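Local coordinates for protein pectate lyase (Bacillus subtilis, PDB 5AMV) that cleaves the alpha-1,4-linked polygalacturonate of pectin by calcium-dependent elimination, leaving oligosaccharides with unsaturated non-reducing ends, at residues A[249-254]-A[281-286]; A[226-231]-A[262-267]. All blocks are in the same frame, centred on the assembly; numbering follows the deposited sequence.

Contact 1: A[249-254]-A[281-286]; sequences SIFGSS and PRVRFG. With ADA (alpha-D-galactopyranuronic acid), chain B.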
ATOM      1  N   SER A 249       3.765  -0.168   2.825  1.00  7.70           N
ATOM      2  CA  SER A 249       2.748  -1.142   3.166  1.00  7.69           C
ATOM      3  C   SER A 249       2.634  -1.236   4.673  1.00  9.03           C
ATOM      4  O   SER A 249       3.517  -1.801   5.319  1.00  8.96           O
ATOM      5  CB  SER A 249       3.118  -2.525   2.591  1.00  7.79           C
ATOM      6  OG  SER A 249       3.190  -2.481   1.160  1.00  6.96           O
ATOM      7  N   ILE A 250       1.548  -0.695   5.229  1.00  9.05           N
ATOM      8  CA  ILE A 250       1.323  -0.816   6.681  1.00  9.41           C
ATOM      9  C   ILE A 250       0.135  -1.755   6.899  1.00  8.69           C
ATOM     10  O   ILE A 250      -0.997  -1.496   6.391  1.00  8.48           O
ATOM     11  CB  ILE A 250       1.156   0.587   7.432  1.00  9.80           C
ATOM     12  CG1 ILE A 250       0.907   0.354   8.940  1.00 15.08           C
ATOM     13  CG2 ILE A 250       0.041   1.369   6.898  1.00 15.18           C
ATOM     14  CD1 ILE A 250       1.321   1.558   9.861  1.00 21.85           C
ATOM     15  N   PHE A 251       0.365  -2.789   7.700  1.00  8.35           N
ATOM     16  CA  PHE A 251      -0.690  -3.796   7.973  1.00  8.05           C
ATOM     17  C   PHE A 251      -0.977  -3.735   9.461  1.00  8.74           C
ATOM     18  O   PHE A 251      -0.120  -4.122  10.263  1.00  9.18           O
ATOM     19  CB  PHE A 251      -0.251  -5.231   7.596  1.00  8.18           C
ATOM     20  CG  PHE A 251       0.214  -5.405   6.160  1.00  7.24           C
ATOM     21  CD1 PHE A 251      -0.218  -4.564   5.155  1.00  4.82           C
ATOM     22  CD2 PHE A 251       1.087  -6.463   5.830  1.00  5.59           C
ATOM     23  CE1 PHE A 251       0.192  -4.761   3.846  1.00  5.48           C
ATOM     24  CE2 PHE A 251       1.486  -6.686   4.490  1.00  6.29           C
ATOM     25  CZ  PHE A 251       1.054  -5.818   3.505  1.00  5.63           C
ATOM     26  N   GLY A 252      -2.144  -3.184   9.819  1.00  8.91           N
ATOM     27  CA  GLY A 252      -2.498  -2.970  11.226  1.00 10.85           C
ATOM     28  C   GLY A 252      -2.153  -1.546  11.573  1.00 11.81           C
ATOM     29  O   GLY A 252      -0.964  -1.209  11.726  1.00 12.94           O
ATOM     30  N   SER A 253      -3.182  -0.720  11.721  1.00 11.88           N
ATOM     31  CA  SER A 253      -3.015   0.744  11.815  1.00 13.64           C
ATOM     32  C   SER A 253      -2.769   1.237  13.243  1.00 13.86           C
ATOM     33  O   SER A 253      -2.394   2.404  13.443  1.00 14.24           O
ATOM     34  CB  SER A 253      -4.297   1.407  11.304  1.00 14.87           C
ATOM     35  OG  SER A 253      -5.365   0.996  12.156  1.00 19.29           O
ATOM     36  N   SER A 254      -2.961   0.386  14.251  1.00 14.60           N
ATOM     37  CA  SER A 254      -2.860   0.866  15.646  1.00 15.85           C
ATOM     38  C   SER A 254      -2.566  -0.209  16.689  1.00 15.73           C
ATOM     39  O   SER A 254      -3.112  -1.310  16.622  1.00 15.55           O
ATOM     40  CB  SER A 254      -4.183   1.571  16.010  1.00 16.23           C
ATOM     41  OG  SER A 254      -4.136   2.023  17.351  1.00 20.33           O
ATOM     42  N   PRO A 281       6.807  -4.936   4.703  1.00  6.93           N
ATOM     43  CA  PRO A 281       5.745  -4.153   5.321  1.00  5.96           C
ATOM     44  C   PRO A 281       6.080  -3.784   6.783  1.00  6.76           C
ATOM     45  O   PRO A 281       6.979  -4.402   7.384  1.00  8.12           O
ATOM     46  CB  PRO A 281       4.575  -5.148   5.348  1.00  6.61           C
ATOM     47  CG  PRO A 281       5.248  -6.446   5.646  1.00  7.55           C
ATOM     48  CD  PRO A 281       6.640  -6.386   4.970  1.00  6.33           C
ATOM     49  N   ARG A 282       5.313  -2.856   7.345  1.00  7.16           N
ATOM     50  CA  ARG A 282       5.282  -2.669   8.812  1.00  7.15           C
ATOM     51  C   ARG A 282       4.041  -3.372   9.326  1.00  7.09           C
ATOM     52  O   ARG A 282       2.948  -3.089   8.839  1.00  8.23           O
ATOM     53  CB  ARG A 282       5.171  -1.193   9.169  1.00  6.54           C
ATOM     54  CG  ARG A 282       5.365  -0.894  10.658  1.00  9.36           C
ATOM     55  CD  ARG A 282       4.525   0.297  11.067  1.00 10.15           C
ATOM     56  NE  ARG A 282       4.906   0.830  12.364  1.00 11.41           N
ATOM     57  CZ  ARG A 282       4.513   0.318  13.543  1.00 12.00           C
ATOM     58  NH1 ARG A 282       3.742  -0.761  13.600  1.00 10.58           N
ATOM     59  NH2 ARG A 282       4.883   0.901  14.690  1.00 11.75           N
ATOM     60  N   VAL A 283       4.184  -4.282  10.299  1.00  7.94           N
ATOM     61  CA  VAL A 283       3.067  -5.132  10.699  1.00  8.10           C
ATOM     62  C   VAL A 283       2.762  -4.973  12.179  1.00  8.29           C
ATOM     63  O   VAL A 283       3.668  -4.904  12.989  1.00  9.60           O
ATOM     64  CB  VAL A 283       3.420  -6.634  10.435  1.00  8.36           C
ATOM     65  CG1 VAL A 283       2.293  -7.603  10.898  1.00  9.51           C
ATOM     66  CG2 VAL A 283       3.716  -6.869   8.911  1.00  7.46           C
ATOM     67  N   ARG A 284       1.482  -4.878  12.501  1.00  9.00           N
ATOM     68  CA  ARG A 284       1.011  -5.151  13.863  1.00  9.32           C
ATOM     69  C   ARG A 284       0.128  -6.395  13.789  1.00  9.96           C
ATOM     70  O   ARG A 284      -0.622  -6.553  12.831  1.00  9.68           O
ATOM     71  CB  ARG A 284       0.209  -3.978  14.423  1.00  9.54           C
ATOM     72  CG  ARG A 284       0.979  -2.692  14.628  1.00 12.17           C
ATOM     73  CD  ARG A 284      -0.036  -1.587  14.931  1.00 11.10           C
ATOM     74  NE  ARG A 284       0.614  -0.334  15.316  1.00 14.01           N
ATOM     75  CZ  ARG A 284       0.908   0.650  14.475  1.00 11.15           C
ATOM     76  NH1 ARG A 284       0.595   0.577  13.179  1.00 12.47           N
ATOM     77  NH2 ARG A 284       1.492   1.750  14.936  1.00 16.37           N
ATOM     78  N   PHE A 285       0.259  -7.281  14.784  1.00 10.00           N
ATOM     79  CA  PHE A 285      -0.692  -8.407  14.993  1.00  9.91           C
ATOM     80  C   PHE A 285      -0.684  -9.557  14.016  1.00  9.80           C
ATOM     81  O   PHE A 285      -0.803 -10.713  14.419  1.00 11.64           O
ATOM     82  CB  PHE A 285      -2.145  -7.908  15.167  1.00 10.12           C
ATOM     83  CG  PHE A 285      -2.322  -7.007  16.374  1.00 10.35           C
ATOM     84  CD1 PHE A 285      -2.264  -7.544  17.670  1.00 10.90           C
ATOM     85  CD2 PHE A 285      -2.482  -5.629  16.218  1.00 11.26           C
ATOM     86  CE1 PHE A 285      -2.388  -6.697  18.804  1.00 13.28           C
ATOM     87  CE2 PHE A 285      -2.602  -4.761  17.346  1.00 14.44           C
ATOM     88  CZ  PHE A 285      -2.556  -5.326  18.654  1.00 12.12           C
ATOM     89  N   GLY A 286      -0.560  -9.275  12.722  1.00  9.95           N
ATOM     90  CA  GLY A 286      -0.857 -10.288  11.751  1.00  8.87           C
ATOM     91  C   GLY A 286       0.166 -11.376  11.527  1.00  8.21           C
ATOM     92  O   GLY A 286       1.379 -11.199  11.731  1.00  9.13           O
TER
HETATM   93  C1  ADA B   3       7.277   7.000  11.270  1.00 20.85           C
HETATM   94  C2  ADA B   3       6.220   7.946  11.866  1.00 21.06           C
HETATM   95  C3  ADA B   3       6.114   7.739  13.379  1.00 21.29           C
HETATM   96  C4  ADA B   3       5.786   6.294  13.714  1.00 19.05           C
HETATM   97  C5  ADA B   3       6.857   5.392  13.110  1.00 17.89           C
HETATM   98  C6  ADA B   3       6.372   3.965  13.235  1.00 16.45           C
HETATM   99  O2  ADA B   3       6.680   9.289  11.656  1.00 24.83           O
HETATM  100  O3  ADA B   3       5.065   8.561  13.911  1.00 21.79           O
HETATM  101  O4  ADA B   3       4.519   5.973  13.104  1.00 19.44           O
HETATM  102  O5  ADA B   3       7.026   5.657  11.688  1.00 21.48           O
HETATM  103  O6B ADA B   3       6.257   3.304  12.166  1.00 13.90           O
HETATM  104  O6A ADA B   3       6.069   3.484  14.375  1.00 16.00           O
HETATM  105  O   HOH W   1       1.862  -1.852  11.260  1.00 11.82           O

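Contact 2: A[226-231]-A[262-267]; sequences TDASNG and GKLKIT. With CA (calcium ion), chain C.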
ATOM      1  N   THR A 226      -0.007  -0.008  -0.589  1.00  5.79           N
ATOM      2  CA  THR A 226      -0.989  -1.065  -0.356  1.00  5.02           C
ATOM      3  C   THR A 226      -1.053  -1.285   1.169  1.00  5.78           C
ATOM      4  O   THR A 226      -0.208  -1.978   1.737  1.00  7.48           O
ATOM      5  CB  THR A 226      -0.624  -2.380  -1.098  1.00  5.83           C
ATOM      6  OG1 THR A 226       0.730  -2.774  -0.759  1.00  6.72           O
ATOM      7  CG2 THR A 226      -0.692  -2.201  -2.631  1.00  5.98           C
ATOM      8  N   ASP A 227      -2.057  -0.697   1.796  1.00  5.93           N
ATOM      9  CA  ASP A 227      -2.193  -0.773   3.262  1.00  6.01           C
ATOM     10  C   ASP A 227      -3.373  -1.668   3.626  1.00  6.73           C
ATOM     11  O   ASP A 227      -4.329  -1.860   2.831  1.00  7.76           O
ATOM     12  CB  ASP A 227      -2.423   0.633   3.851  1.00  7.07           C
ATOM     13  CG  ASP A 227      -1.178   1.505   3.811  1.00  7.58           C
ATOM     14  OD1 ASP A 227      -0.043   1.001   3.556  1.00  7.97           O
ATOM     15  OD2 ASP A 227      -1.346   2.712   4.087  1.00  9.46           O
ATOM     16  N   ALA A 228      -3.330  -2.220   4.837  1.00  6.10           N
ATOM     17  CA  ALA A 228      -4.409  -3.088   5.338  1.00  6.82           C
ATOM     18  C   ALA A 228      -4.678  -2.799   6.808  1.00  6.77           C
ATOM     19  O   ALA A 228      -3.769  -2.735   7.583  1.00  8.08           O
ATOM     20  CB  ALA A 228      -4.076  -4.563   5.123  1.00  6.01           C
ATOM     21  N   SER A 229      -5.949  -2.571   7.149  1.00  8.55           N
ATOM     22  CA  SER A 229      -6.353  -2.172   8.495  0.50  8.59           C
ATOM     23  C   SER A 229      -7.721  -2.741   8.820  1.00  9.35           C
ATOM     24  O   SER A 229      -8.391  -3.335   7.967  1.00  8.83           O
ATOM     25  CB  SER A 229      -6.429  -0.642   8.613  0.50  9.16           C
ATOM     26  OG  SER A 229      -5.197  -0.035   8.272  0.50 11.27           O
ATOM     27  N   ASN A 230      -8.139  -2.555  10.071  1.00  9.54           N
ATOM     28  CA  ASN A 230      -9.502  -2.852  10.520  1.00 10.70           C
ATOM     29  C   ASN A 230     -10.024  -4.262  10.199  1.00  9.73           C
ATOM     30  O   ASN A 230     -11.116  -4.470   9.616  1.00 10.70           O
ATOM     31  CB  ASN A 230     -10.442  -1.733  10.064  1.00 10.76           C
ATOM     32  CG  ASN A 230     -10.008  -0.365  10.594  1.00 13.57           C
ATOM     33  OD1 ASN A 230      -9.462  -0.264  11.694  1.00 16.78           O
ATOM     34  ND2 ASN A 230     -10.206   0.680   9.791  1.00 19.26           N
ATOM     35  N   GLY A 231      -9.193  -5.242  10.536  1.00 10.37           N
ATOM     36  CA  GLY A 231      -9.573  -6.640  10.438  1.00 10.05           C
ATOM     37  C   GLY A 231      -9.504  -7.198   9.033  1.00  9.70           C
ATOM     38  O   GLY A 231     -10.005  -8.305   8.777  1.00 10.26           O
ATOM     39  N   GLY A 262      -5.341 -12.211  15.274  1.00  9.92           N
ATOM     40  CA  GLY A 262      -5.990 -13.275  14.500  1.00  9.57           C
ATOM     41  C   GLY A 262      -6.398 -12.907  13.075  1.00  9.64           C
ATOM     42  O   GLY A 262      -6.905 -13.752  12.330  1.00 10.43           O
ATOM     43  N   LYS A 263      -6.187 -11.657  12.700  1.00  8.69           N
ATOM     44  CA  LYS A 263      -6.535 -11.212  11.333  1.00  9.55           C
ATOM     45  C   LYS A 263      -5.257 -10.708  10.660  1.00  9.28           C
ATOM     46  O   LYS A 263      -4.149 -11.102  11.055  1.00  8.45           O
ATOM     47  CB  LYS A 263      -7.623 -10.152  11.363  1.00 11.02           C
ATOM     48  CG  LYS A 263      -8.862 -10.631  12.211  1.00 15.17           C
ATOM     49  CD  LYS A 263     -10.106  -9.851  11.945  1.00 20.00           C
ATOM     50  CE  LYS A 263     -11.357 -10.582  12.460  1.00 23.46           C
ATOM     51  NZ  LYS A 263     -11.462 -10.357  13.939  1.00 26.88           N
ATOM     52  N   LEU A 264      -5.407  -9.922   9.590  1.00  8.46           N
ATOM     53  CA  LEU A 264      -4.230  -9.405   8.862  1.00  8.69           C
ATOM     54  C   LEU A 264      -3.383 -10.577   8.360  1.00  8.32           C
ATOM     55  O   LEU A 264      -2.172 -10.522   8.352  1.00 10.00           O
ATOM     56  CB  LEU A 264      -3.407  -8.411   9.731  1.00  8.45           C
ATOM     57  CG  LEU A 264      -4.183  -7.138  10.117  1.00 10.40           C
ATOM     58  CD1 LEU A 264      -3.488  -6.287  11.172  1.00 11.17           C
ATOM     59  CD2 LEU A 264      -4.473  -6.261   8.839  1.00 10.32           C
ATOM     60  N   LYS A 265      -4.037 -11.645   7.924  1.00  7.65           N
ATOM     61  CA  LYS A 265      -3.373 -12.789   7.334  1.00  7.09           C
ATOM     62  C   LYS A 265      -3.143 -12.454   5.880  1.00  7.49           C
ATOM     63  O   LYS A 265      -4.061 -12.495   5.044  1.00  8.65           O
ATOM     64  CB  LYS A 265      -4.193 -14.070   7.484  1.00  7.23           C
ATOM     65  CG  LYS A 265      -4.221 -14.527   8.945  1.00  7.99           C
ATOM     66  CD  LYS A 265      -5.108 -15.761   9.046  1.00  8.17           C
ATOM     67  CE  LYS A 265      -4.857 -16.561  10.346  1.00 11.39           C
ATOM     68  NZ  LYS A 265      -5.045 -15.736  11.593  1.00 15.03           N
ATOM     69  N   ILE A 266      -1.879 -12.138   5.613  1.00  7.93           N
ATOM     70  CA  ILE A 266      -1.429 -11.628   4.303  1.00  7.78           C
ATOM     71  C   ILE A 266      -0.170 -12.382   3.878  1.00  8.20           C
ATOM     72  O   ILE A 266       0.768 -12.567   4.667  1.00  8.33           O
ATOM     73  CB  ILE A 266      -1.138 -10.131   4.420  1.00  7.73           C
ATOM     74  CG1 ILE A 266      -2.415  -9.364   4.823  1.00  6.57           C
ATOM     75  CG2 ILE A 266      -0.583  -9.586   3.073  1.00  7.31           C
ATOM     76  CD1 ILE A 266      -2.076  -7.996   5.444  1.00  9.08           C
ATOM     77  N   THR A 267      -0.127 -12.757   2.610  1.00  8.13           N
ATOM     78  CA  THR A 267       1.073 -13.321   2.014  1.00  7.66           C
ATOM     79  C   THR A 267       1.654 -12.344   1.011  1.00  6.99           C
ATOM     80  O   THR A 267       0.955 -11.910   0.109  1.00  7.44           O
ATOM     81  CB  THR A 267       0.760 -14.653   1.301  1.00  7.31           C
ATOM     82  OG1 THR A 267       0.229 -15.575   2.259  1.00  9.34           O
ATOM     83  CG2 THR A 267       1.991 -15.296   0.628  1.00  7.31           C
TER
HETATM   84 CA    CA C 401      -2.906   4.396   4.538  0.50  8.66          CA
HETATM   85  O   HOH W   2      -1.851   4.289   6.630  1.00 19.17           O
HETATM   86  O   HOH W   3      -4.318   2.890   5.596  1.00 15.19           O
HETATM   87  O   HOH W   4      -4.580   6.037   4.537  1.00 13.89           O

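Contact 1: A[249-254]-A[281-286]
Arg284 reaches across to the loop after the neighbouring strand, where its NH1 donates to the carbonyl O of Gly252 at 2.8 Å, the acceptor lying in the guanidinium plane at its edge. Ser253 O and Ser254 CA sit over one face of that guanidinium; the opposite face carries NH1 of Arg282, 3.3 Å above the plane and over its centre. Arg282 turns its own edge to the galacturonate: NE donates to O6B at 2.8 Å and NH2 to O6A at 2.9 Å. Its side chain runs beside Ile250, whose CD1 lies 3.6 Å from Arg282 CD; CG1 of Ile250 and CG of Arg282 are both anti to the backbone N. On the other side of the strands, Pro281 CB packs over the face of the Phe251 ring, 4.0 Å from its centroid, a CH-pi contact. Parallel pairing sets this up: Phe251 N donates almost straight to Arg282 O, and Arg284 N to Phe251 O. Farther out, Phe339 makes a cation-pi contact with Arg282, and Asp173 and Arg279 also bond the sugar. The paired bonds should help set the carboxylate's rotation, and Arg284, its charge partly balanced by a salt bridge to Asp255, may add to the positive field met by the anionic substrate.

Contact 2: A[226-231]-A[262-267]
With chi1 of -63° setting CG of Leu264 anti to its carbonyl carbon, and CD1 taking the extended position (chi2 169°), the other methyl, CD2, is turned to Ala228, 4.1 Å from its CB. Ile266 also has its longer branch, CG1, anti to the carbonyl carbon, and CD1 at the end of that branch approaches the same Ala228 CB to 4.0 Å. The small methyl therefore meets two branched side chains, while Leu264 CD2 also rests 3.8 Å from the Ala228 carbonyl O. Near the chain turn, the aliphatic part of Lys263 lies along Gly231, its CD 3.5 Å from Gly231 O; the lysine bends at its last torsion and NZ makes a weak hydrogen bond to Ser259 O. Phe251 packs against both Ala228 and Ile266, extending the apolar cluster. Asp227, next to Ala228, faces the other side of the strand: its OD2 binds calcium at 2.3 Å, with three waters and the carboxylates of Asp184 and Asp223 also in the coordination sphere. OD1 accepts from Ile250 N, which helps hold the carboxylate in position. A strand that turns one residue into the packed interior and the next out to the calcium is in keeping with the parallel beta-helix of pectate lyases.

The centres of contacts 1 and 2 lie about 7 Å apart, and their segments alternate along the chain in the order 226-231, 249-254, 262-267, 281-286. Strands 226-229, 247-251 and 282-283 belong to successive levels of the parallel beta-helix, while strand 266-274, which follows 247-251 in the chain, lies across the interior. Contact 1 joins neighbouring levels; contact 2 spans the interior. They meet directly where Gly252 N probably donates to Ala228 O, and where Leu264 CD1 packs against Gly252 CA and Arg284 O. This places the calcium ligand of 226-231 one level from Ile250 and two from the sugar-binding Arg282, aligning metal and substrate sites along one flank.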